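Putative acetyl xylan esterase (Cellvibrio japonicus, PDB 2W9X) removes acetyl groups from plant cell wall polysaccharides, deacetylating xylan and, with a large preference, glucomannan. Local coordinates at residues W52-F57 / Y192-S197; L114-S119 / A196-G201; Q144-G149 / K233-Q238. All coordinates share one frame; numbering follows the deposited sequence.

Contact 1: residues W52-F57 / Y192-S197; sequences WPAVYF and YQINAS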
loop_
_atom_site.group_PDB
_atom_site.type_symbol
_atom_site.label_atom_id
_atom_site.label_comp_id
_atom_site.label_asym_id
_atom_site.label_seq_id
_atom_site.Cartn_x
_atom_site.Cartn_y
_atom_site.Cartn_z
ATOM N N TRP B 52 -1.403 7.110 28.245
ATOM C CA TRP B 52 -1.719 7.061 26.817
ATOM C C TRP B 52 -3.242 6.874 26.652
ATOM O O TRP B 52 -3.901 6.334 27.548
ATOM C CB TRP B 52 -0.944 5.945 26.109
ATOM C CG TRP B 52 0.539 6.196 25.945
ATOM C CD1 TRP B 52 1.533 5.673 26.708
ATOM C CD2 TRP B 52 1.190 7.023 24.955
ATOM N NE1 TRP B 52 2.763 6.117 26.269
ATOM C CE2 TRP B 52 2.584 6.947 25.196
ATOM C CE3 TRP B 52 0.733 7.825 23.899
ATOM C CZ2 TRP B 52 3.533 7.633 24.412
ATOM C CZ3 TRP B 52 1.681 8.513 23.112
ATOM C CH2 TRP B 52 3.068 8.404 23.377
ATOM N N PRO B 53 -3.812 7.345 25.524
ATOM C CA PRO B 53 -5.278 7.274 25.413
ATOM C C PRO B 53 -5.845 5.842 25.337
ATOM O O PRO B 53 -5.105 4.897 25.045
ATOM C CB PRO B 53 -5.590 8.033 24.110
ATOM C CG PRO B 53 -4.299 8.536 23.556
ATOM C CD PRO B 53 -3.160 7.950 24.347
ATOM N N ALA B 54 -7.149 5.706 25.612
ATOM C CA ALA B 54 -7.953 4.527 25.237
ATOM C C ALA B 54 -7.604 3.197 25.929
ATOM O O ALA B 54 -7.982 2.117 25.445
ATOM C CB ALA B 54 -7.987 4.361 23.698
ATOM N N VAL B 55 -6.893 3.291 27.053
ATOM C CA VAL B 55 -6.569 2.157 27.907
ATOM C C VAL B 55 -7.866 1.464 28.363
ATOM O O VAL B 55 -8.905 2.118 28.511
ATOM C CB VAL B 55 -5.686 2.627 29.122
ATOM C CG1 VAL B 55 -5.678 1.623 30.235
ATOM C CG2 VAL B 55 -4.261 2.911 28.658
ATOM N N TYR B 56 -7.814 0.141 28.530
ATOM C CA TYR B 56 -8.974 -0.614 29.028
ATOM C C TYR B 56 -8.608 -1.810 29.904
ATOM O O TYR B 56 -7.502 -2.360 29.804
ATOM C CB TYR B 56 -9.910 -1.049 27.883
ATOM C CG TYR B 56 -9.281 -1.919 26.815
ATOM C CD1 TYR B 56 -9.320 -3.313 26.913
ATOM C CD2 TYR B 56 -8.667 -1.346 25.693
ATOM C CE1 TYR B 56 -8.751 -4.120 25.929
ATOM C CE2 TYR B 56 -8.095 -2.142 24.702
ATOM C CZ TYR B 56 -8.142 -3.527 24.822
ATOM O OH TYR B 56 -7.589 -4.320 23.844
ATOM N N PHE B 57 -9.556 -2.196 30.756
ATOM C CA PHE B 57 -9.428 -3.345 31.661
ATOM C C PHE B 57 -10.679 -4.221 31.550
ATOM O O PHE B 57 -11.813 -3.703 31.556
ATOM C CB PHE B 57 -9.258 -2.875 33.110
ATOM C CG PHE B 57 -8.118 -1.913 33.309
ATOM C CD1 PHE B 57 -6.846 -2.380 33.659
ATOM C CD2 PHE B 57 -8.312 -0.544 33.169
ATOM C CE1 PHE B 57 -5.794 -1.494 33.843
ATOM C CE2 PHE B 57 -7.254 0.350 33.353
ATOM C CZ PHE B 57 -5.999 -0.125 33.689
ATOM N N TYR B 192 -5.927 -3.632 21.351
ATOM C CA TYR B 192 -5.370 -2.430 20.740
ATOM C C TYR B 192 -4.630 -1.557 21.710
ATOM O O TYR B 192 -4.950 -1.528 22.901
ATOM C CB TYR B 192 -6.451 -1.593 20.013
ATOM C CG TYR B 192 -7.656 -1.183 20.855
ATOM C CD1 TYR B 192 -7.687 0.039 21.534
ATOM C CD2 TYR B 192 -8.788 -2.006 20.935
ATOM C CE1 TYR B 192 -8.799 0.417 22.294
ATOM C CE2 TYR B 192 -9.911 -1.628 21.670
ATOM C CZ TYR B 192 -9.913 -0.425 22.341
ATOM O OH TYR B 192 -11.026 -0.085 23.070
ATOM N N GLN B 193 -3.634 -0.858 21.171
ATOM C CA GLN B 193 -2.947 0.231 21.849
ATOM C C GLN B 193 -3.092 1.477 20.981
ATOM O O GLN B 193 -2.910 1.409 19.767
ATOM C CB GLN B 193 -1.462 -0.106 22.051
ATOM C CG GLN B 193 -1.207 -1.192 23.103
ATOM C CD GLN B 193 0.236 -1.195 23.606
ATOM O OE1 GLN B 193 0.599 -1.985 24.483
ATOM N NE2 GLN B 193 1.066 -0.314 23.045
ATOM N N ILE B 194 -3.442 2.599 21.608
ATOM C CA ILE B 194 -3.572 3.894 20.923
ATOM C C ILE B 194 -2.493 4.818 21.478
ATOM O O ILE B 194 -2.707 5.562 22.428
ATOM C CB ILE B 194 -4.984 4.537 21.084
ATOM C CG1 ILE B 194 -6.108 3.515 20.815
ATOM C CG2 ILE B 194 -5.118 5.798 20.210
ATOM C CD1 ILE B 194 -6.158 2.943 19.370
ATOM N N ASN B 195 -1.320 4.760 20.870
ATOM C CA ASN B 195 -0.209 5.587 21.306
ATOM C C ASN B 195 -0.169 6.870 20.490
ATOM O O ASN B 195 0.579 7.004 19.519
ATOM C CB ASN B 195 1.079 4.779 21.231
ATOM C CG ASN B 195 1.038 3.582 22.149
ATOM O OD1 ASN B 195 0.556 3.679 23.288
ATOM N ND2 ASN B 195 1.507 2.438 21.662
ATOM N N ALA B 196 -1.027 7.795 20.893
ATOM C CA ALA B 196 -1.198 9.061 20.219
ATOM C C ALA B 196 -1.219 10.181 21.248
ATOM O O ALA B 196 -1.610 9.972 22.379
ATOM C CB ALA B 196 -2.510 9.058 19.420
ATOM N N SER B 197 -0.836 11.380 20.827
ATOM C CA SER B 197 -0.845 12.536 21.701
ATOM C C SER B 197 -1.101 13.740 20.826
ATOM O O SER B 197 -0.491 13.858 19.769
ATOM C CB SER B 197 0.520 12.665 22.405
ATOM O OG SER B 197 0.474 13.653 23.415
HETATM O O HOH W 1 -3.998 2.515 24.389
HETATM O O HOH W 2 -5.762 0.564 24.597
#
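Tyr-56 of the N-terminal beta domain reaches down onto Tyr-192 on an edge strand of the parallel sheet of the SGNH (GDSL-like) hydrolase domain, and the buried seam between the two domains runs from this pair to Trp-52. With chi1 at 59°, CG of Tyr-56 is tucked between its own backbone N and carbonyl carbon, a torsion that lays the ring against Tyr-192. Beyond CB and CG, CD2 passes CZ and OH of Tyr-192. Next, CE2 sits over the centre of the Tyr-192 ring, 3.4 Å from CZ of Tyr-192, with the two planes inclined at 44°, so the rings meet obliquely. At the tip, Tyr-56 OH accepts a hydrogen bond from the backbone N of Tyr-192 (3.1 Å) and also pairs with Asp-191, which leaves the phenol held at both ring and hydroxyl. The hydroxyl of Tyr-192 turns to Gln-177 and Arg-110.

Further along, Ala-54 CB rests 3.5 Å from CG1 of Ile-194. Two waters fill out the polar side of the seam: one links Pro-53 O to Ile-194 N, the other joins Ala-54 O to Tyr-192 O, bridging the loop at 53-54 to the backbone of strand 191-196. Trp-52 closes the far end. Its indole lies across the amide of Asn-195, whose plane is turned 70° from the ring, while NE1 is bound by Tyr-221 O. Asn-195 CB makes a CH-pi contact with the six-membered ring, and Asn-195 OD1 lies over the same indole, offset toward the rim, 3.7 Å from Trp-52 CG.

Contact 2: residues L114-S119 / A196-G201; sequences LTETQS and ASSGFG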
loop_
_atom_site.group_PDB
_atom_site.type_symbol
_atom_site.label_atom_id
_atom_site.label_comp_id
_atom_site.label_asym_id
_atom_site.label_seq_id
_atom_site.Cartn_x
_atom_site.Cartn_y
_atom_site.Cartn_z
ATOM N N LEU B 114 -11.683 7.263 28.279
ATOM C CA LEU B 114 -12.240 8.030 27.157
ATOM C C LEU B 114 -11.374 9.232 26.826
ATOM O O LEU B 114 -11.210 9.591 25.672
ATOM C CB LEU B 114 -13.643 8.532 27.536
ATOM C CG LEU B 114 -14.879 7.671 27.314
ATOM C CD1 LEU B 114 -14.628 6.199 27.387
ATOM C CD2 LEU B 114 -16.042 8.100 28.196
ATOM N N THR B 115 -10.827 9.857 27.861
ATOM C CA THR B 115 -10.208 11.172 27.743
ATOM C C THR B 115 -8.685 11.102 27.553
ATOM O O THR B 115 -8.071 10.047 27.725
ATOM C CB THR B 115 -10.526 12.021 28.974
ATOM O OG1 THR B 115 -10.308 11.235 30.148
ATOM C CG2 THR B 115 -11.985 12.503 28.953
ATOM N N GLU B 116 -8.099 12.234 27.167
ATOM C CA GLU B 116 -6.669 12.349 26.964
ATOM C C GLU B 116 -6.051 13.097 28.132
ATOM O O GLU B 116 -6.607 14.105 28.597
ATOM C CB GLU B 116 -6.353 13.096 25.666
ATOM C CG GLU B 116 -4.851 13.224 25.415
ATOM C CD GLU B 116 -4.497 13.923 24.121
ATOM O OE1 GLU B 116 -5.237 14.830 23.676
ATOM O OE2 GLU B 116 -3.448 13.571 23.549
ATOM N N THR B 117 -4.908 12.582 28.588
ATOM C CA THR B 117 -4.103 13.164 29.657
ATOM C C THR B 117 -2.670 13.293 29.145
ATOM O O THR B 117 -1.937 12.298 29.083
ATOM C CB THR B 117 -4.085 12.255 30.911
ATOM O OG1 THR B 117 -3.765 10.905 30.525
ATOM C CG2 THR B 117 -5.431 12.271 31.650
ATOM N N GLN B 118 -2.275 14.503 28.751
ATOM C CA GLN B 118 -0.923 14.725 28.207
ATOM C C GLN B 118 0.130 15.035 29.266
ATOM O O GLN B 118 1.326 14.824 29.049
ATOM C CB GLN B 118 -0.940 15.819 27.134
ATOM C CG GLN B 118 -1.637 15.373 25.849
ATOM C CD GLN B 118 -1.671 16.450 24.785
ATOM O OE1 GLN B 118 -2.337 17.474 24.944
ATOM N NE2 GLN B 118 -0.970 16.214 23.680
ATOM N N SER B 119 -0.318 15.533 30.413
ATOM C CA SER B 119 0.610 15.990 31.439
ATOM C C SER B 119 0.371 15.342 32.795
ATOM O O SER B 119 0.990 15.740 33.786
ATOM C CB SER B 119 0.561 17.515 31.546
ATOM O OG SER B 119 -0.773 17.966 31.686
ATOM N N ALA B 196 -1.027 7.795 20.893
ATOM C CA ALA B 196 -1.198 9.061 20.219
ATOM C C ALA B 196 -1.219 10.181 21.248
ATOM O O ALA B 196 -1.610 9.972 22.379
ATOM C CB ALA B 196 -2.510 9.058 19.420
ATOM N N SER B 197 -0.836 11.380 20.827
ATOM C CA SER B 197 -0.845 12.536 21.701
ATOM C C SER B 197 -1.101 13.740 20.826
ATOM O O SER B 197 -0.491 13.858 19.769
ATOM C CB SER B 197 0.520 12.665 22.405
ATOM O OG SER B 197 0.474 13.653 23.415
ATOM N N SER B 198 -2.017 14.610 21.254
ATOM C CA SER B 198 -2.482 15.726 20.433
ATOM C C SER B 198 -1.422 16.794 20.187
ATOM O O SER B 198 -0.721 17.195 21.106
ATOM C CB SER B 198 -3.725 16.387 21.058
ATOM O OG SER B 198 -4.826 15.501 21.090
ATOM N N GLY B 199 -1.337 17.264 18.942
ATOM C CA GLY B 199 -0.420 18.348 18.581
ATOM C C GLY B 199 0.942 17.894 18.074
ATOM O O GLY B 199 1.733 18.713 17.588
ATOM N N PHE B 200 1.215 16.592 18.150
ATOM C CA PHE B 200 2.584 16.102 17.900
ATOM C C PHE B 200 2.783 15.605 16.459
ATOM O O PHE B 200 1.839 15.151 15.802
ATOM C CB PHE B 200 3.022 15.041 18.936
ATOM C CG PHE B 200 3.337 15.614 20.310
ATOM C CD1 PHE B 200 4.601 16.128 20.594
ATOM C CD2 PHE B 200 2.350 15.643 21.319
ATOM C CE1 PHE B 200 4.896 16.673 21.860
ATOM C CE2 PHE B 200 2.621 16.178 22.575
ATOM C CZ PHE B 200 3.904 16.692 22.855
ATOM N N GLY B 201 4.023 15.713 15.980
ATOM C CA GLY B 201 4.378 15.275 14.628
ATOM C C GLY B 201 5.553 14.307 14.629
ATOM O O GLY B 201 6.029 13.904 15.687
HETATM O O HOH W 3 -2.301 11.354 24.568
#
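This is a polar contact between domains, in which the loop between strands 108-113 and 122-128 of the N-terminal domain hands two side chains, Glu-116 and Gln-118, to the loop that follows strand 191-196 of the hydrolase domain. Glu-116 stretches out fully, and its carboxylate grips Ser-198 with both oxygens: OE1 accepts from OG of Ser-198 (2.7 Å), OE2 from the backbone N of Ser-198 (2.9 Å). Each oxygen uses its syn lone pair, so the serine is clasped in a fork that fixes both its hydroxyl and its amide. Across the contact Gln-118 uses its amide nitrogen for both hydrogen bonds. NE2 donates almost straight to Ser-197 OG, at 176°, and to Ser-198 O, 2.8 Å away, meeting that carbonyl on a lone pair. Both acceptors lie close to the glutamine amide plane, which sets its rotation, and NE2 also faces the edge of the Phe-200 ring. A glycerol, probably from the crystallisation liquor, binds Gln-118 OE1. The clasped residues begin a type II beta turn from Ser-197 to Phe-200 that carries Gly-199, by similarity a transition-state stabiliser, beside the inferred nucleophile Ser-151, an arrangement consistent with the oxyanion-hole loop of SGNH hydrolases, here hydrogen-bonded to the N-terminal domain.

Contact 3: residues Q144-G149 / K233-Q238; sequences QIEFIG and KHWKPQ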
loop_
_atom_site.group_PDB
_atom_site.type_symbol
_atom_site.label_atom_id
_atom_site.label_comp_id
_atom_site.label_asym_id
_atom_site.label_seq_id
_atom_site.Cartn_x
_atom_site.Cartn_y
_atom_site.Cartn_z
ATOM N N GLN B 144 -3.897 -8.363 17.145
ATOM C CA GLN B 144 -3.385 -7.183 17.828
ATOM C C GLN B 144 -3.106 -6.087 16.803
ATOM O O GLN B 144 -2.507 -6.341 15.745
ATOM C CB GLN B 144 -2.106 -7.512 18.593
ATOM C CG GLN B 144 -2.262 -8.485 19.752
ATOM C CD GLN B 144 -0.946 -8.717 20.468
ATOM O OE1 GLN B 144 0.133 -8.460 19.914
ATOM N NE2 GLN B 144 -1.023 -9.193 21.702
ATOM N N ILE B 145 -3.561 -4.873 17.118
ATOM C CA ILE B 145 -3.402 -3.711 16.249
ATOM C C ILE B 145 -2.994 -2.487 17.078
ATOM O O ILE B 145 -3.509 -2.263 18.180
ATOM C CB ILE B 145 -4.695 -3.404 15.415
ATOM C CG1 ILE B 145 -4.438 -2.260 14.408
ATOM C CG2 ILE B 145 -5.899 -3.132 16.341
ATOM C CD1 ILE B 145 -5.448 -2.205 13.223
ATOM N N GLU B 146 -2.055 -1.709 16.546
ATOM C CA GLU B 146 -1.579 -0.516 17.225
ATOM C C GLU B 146 -1.809 0.717 16.376
ATOM O O GLU B 146 -1.517 0.707 15.169
ATOM C CB GLU B 146 -0.090 -0.655 17.580
ATOM C CG GLU B 146 0.534 0.635 18.097
ATOM C CD GLU B 146 1.879 0.428 18.762
ATOM O OE1 GLU B 146 2.265 -0.743 18.954
ATOM O OE2 GLU B 146 2.537 1.434 19.111
ATOM N N PHE B 147 -2.329 1.773 17.004
ATOM C CA PHE B 147 -2.492 3.080 16.351
ATOM C C PHE B 147 -1.559 4.092 16.963
ATOM O O PHE B 147 -1.578 4.321 18.171
ATOM C CB PHE B 147 -3.943 3.575 16.433
ATOM C CG PHE B 147 -4.890 2.763 15.594
ATOM C CD1 PHE B 147 -5.256 3.196 14.333
ATOM C CD2 PHE B 147 -5.367 1.531 16.053
ATOM C CE1 PHE B 147 -6.146 2.440 13.530
ATOM C CE2 PHE B 147 -6.242 0.763 15.260
ATOM C CZ PHE B 147 -6.626 1.223 13.990
ATOM N N ILE B 148 -0.729 4.682 16.112
ATOM C CA ILE B 148 0.255 5.675 16.533
ATOM C C ILE B 148 -0.129 6.968 15.845
ATOM O O ILE B 148 -0.410 6.979 14.639
ATOM C CB ILE B 148 1.703 5.272 16.136
ATOM C CG1 ILE B 148 2.048 3.851 16.632
ATOM C CG2 ILE B 148 2.691 6.289 16.680
ATOM C CD1 ILE B 148 3.438 3.324 16.147
ATOM N N GLY B 149 -0.166 8.069 16.591
ATOM C CA GLY B 149 -0.609 9.310 15.967
ATOM C C GLY B 149 -0.734 10.533 16.837
ATOM O O GLY B 149 -0.083 10.644 17.872
ATOM N N LYS B 233 6.585 -8.200 25.865
ATOM C CA LYS B 233 6.929 -9.283 24.949
ATOM C C LYS B 233 5.702 -9.882 24.281
ATOM O O LYS B 233 5.797 -10.426 23.183
ATOM N N HIS B 234 4.560 -9.777 24.953
ATOM C CA HIS B 234 3.299 -10.278 24.423
ATOM C C HIS B 234 2.631 -9.304 23.457
ATOM O O HIS B 234 1.718 -9.700 22.728
ATOM C CB HIS B 234 2.326 -10.598 25.559
ATOM C CG HIS B 234 2.898 -11.494 26.613
ATOM N ND1 HIS B 234 3.146 -12.833 26.398
ATOM C CD2 HIS B 234 3.260 -11.243 27.894
ATOM C CE1 HIS B 234 3.643 -13.367 27.501
ATOM N NE2 HIS B 234 3.721 -12.426 28.425
ATOM N N TRP B 235 3.071 -8.042 23.463
ATOM C CA TRP B 235 2.545 -7.044 22.528
ATOM C C TRP B 235 3.367 -7.037 21.242
ATOM O O TRP B 235 4.453 -6.465 21.186
ATOM C CB TRP B 235 2.484 -5.635 23.145
ATOM C CG TRP B 235 1.860 -4.646 22.194
ATOM C CD1 TRP B 235 2.479 -3.602 21.552
ATOM C CD2 TRP B 235 0.507 -4.654 21.731
ATOM N NE1 TRP B 235 1.576 -2.941 20.742
ATOM C CE2 TRP B 235 0.361 -3.568 20.832
ATOM C CE3 TRP B 235 -0.605 -5.462 22.002
ATOM C CZ2 TRP B 235 -0.851 -3.283 20.197
ATOM C CZ3 TRP B 235 -1.811 -5.170 21.369
ATOM C CH2 TRP B 235 -1.920 -4.095 20.479
ATOM N N LYS B 236 2.844 -7.696 20.215
ATOM C CA LYS B 236 3.507 -7.749 18.917
ATOM C C LYS B 236 2.443 -7.594 17.847
ATOM O O LYS B 236 2.058 -8.586 17.221
ATOM C CB LYS B 236 4.258 -9.076 18.722
ATOM C CG LYS B 236 5.387 -9.339 19.697
ATOM C CD LYS B 236 6.671 -8.595 19.340
ATOM C CE LYS B 236 7.448 -8.282 20.608
ATOM N NZ LYS B 236 8.867 -7.972 20.332
ATOM N N PRO B 237 1.955 -6.355 17.637
ATOM C CA PRO B 237 0.862 -6.116 16.699
ATOM C C PRO B 237 1.191 -6.558 15.279
ATOM O O PRO B 237 2.273 -6.252 14.763
ATOM C CB PRO B 237 0.653 -4.590 16.778
ATOM C CG PRO B 237 1.919 -4.060 17.288
ATOM C CD PRO B 237 2.408 -5.098 18.258
ATOM N N GLN B 238 0.259 -7.281 14.658
ATOM C CA GLN B 238 0.392 -7.654 13.259
ATOM C C GLN B 238 0.216 -6.437 12.365
ATOM O O GLN B 238 0.748 -6.402 11.253
ATOM C CB GLN B 238 -0.625 -8.728 12.859
ATOM C CG GLN B 238 -0.439 -10.072 13.549
ATOM C CD GLN B 238 -1.397 -10.271 14.704
ATOM O OE1 GLN B 238 -1.895 -9.311 15.298
ATOM N NE2 GLN B 238 -1.679 -11.526 15.017
#
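Strand 144-149 of the parallel sheet of the SGNH (GDSL-like) hydrolase domain, an alpha/beta fold, is met at its start by the loop leading into its neighbour, strand 239-243, and Gln-144 does most of the joining. Its side-chain amide bridges the loop backbone: OE1 accepts from Lys-236 N (2.8 Å) in the carbonyl plane, while NE2 donates to His-234 O (3.0 Å). The main chain of Gln-144 is held too, its N donating to OE1 of Gln-238 and its O receiving a weak bond from Gln-238 N. Gln-238 can turn back because its chain is turned about the CB-CG bond (chi2 100°).

Trp-235 lies between these polar links and Glu-146. The indole and the aliphatic part of Gln-144 slide past each other in opposite directions, Trp-235 CZ3 coming 3.6 Å from Gln-144 CB. Pro-237 CD covers one face of the indole, offset toward its rim, and Ile-145 O lies at the ring edge, 3.3 Å from Trp-235 CH2. Glu-146 OE2 is taken by Tyr-219 and Asn-195. Trp-235 NE1 donates to Glu-146 OE1 over 2.9 Å, nearly straight at 173° and within the indole plane, yet it arrives 41° out of the carboxylate plane.

From the N terminus, the chain first builds the beta domain, where 52-57 leads into strand 56-62, and the loop segment 114-119 comes after strand 108-113. It then enters the parallel sheet at 144-149. When strand 191-196 is laid down, contact 1 closes a loop of 134 residues, and contact 2 closes a shorter one that starts later and ends on the same stretch, through Ala-196 and Ser-197. Contact 3 closes last, at 233-238, and its span crosses those of the other two. Contacts 1 and 2 fasten the beta domain to the hydrolase domain, whereas contact 3 works inside the latter. Probable backbone hydrogen bonds from Phe-147 and Gly-149 join all three.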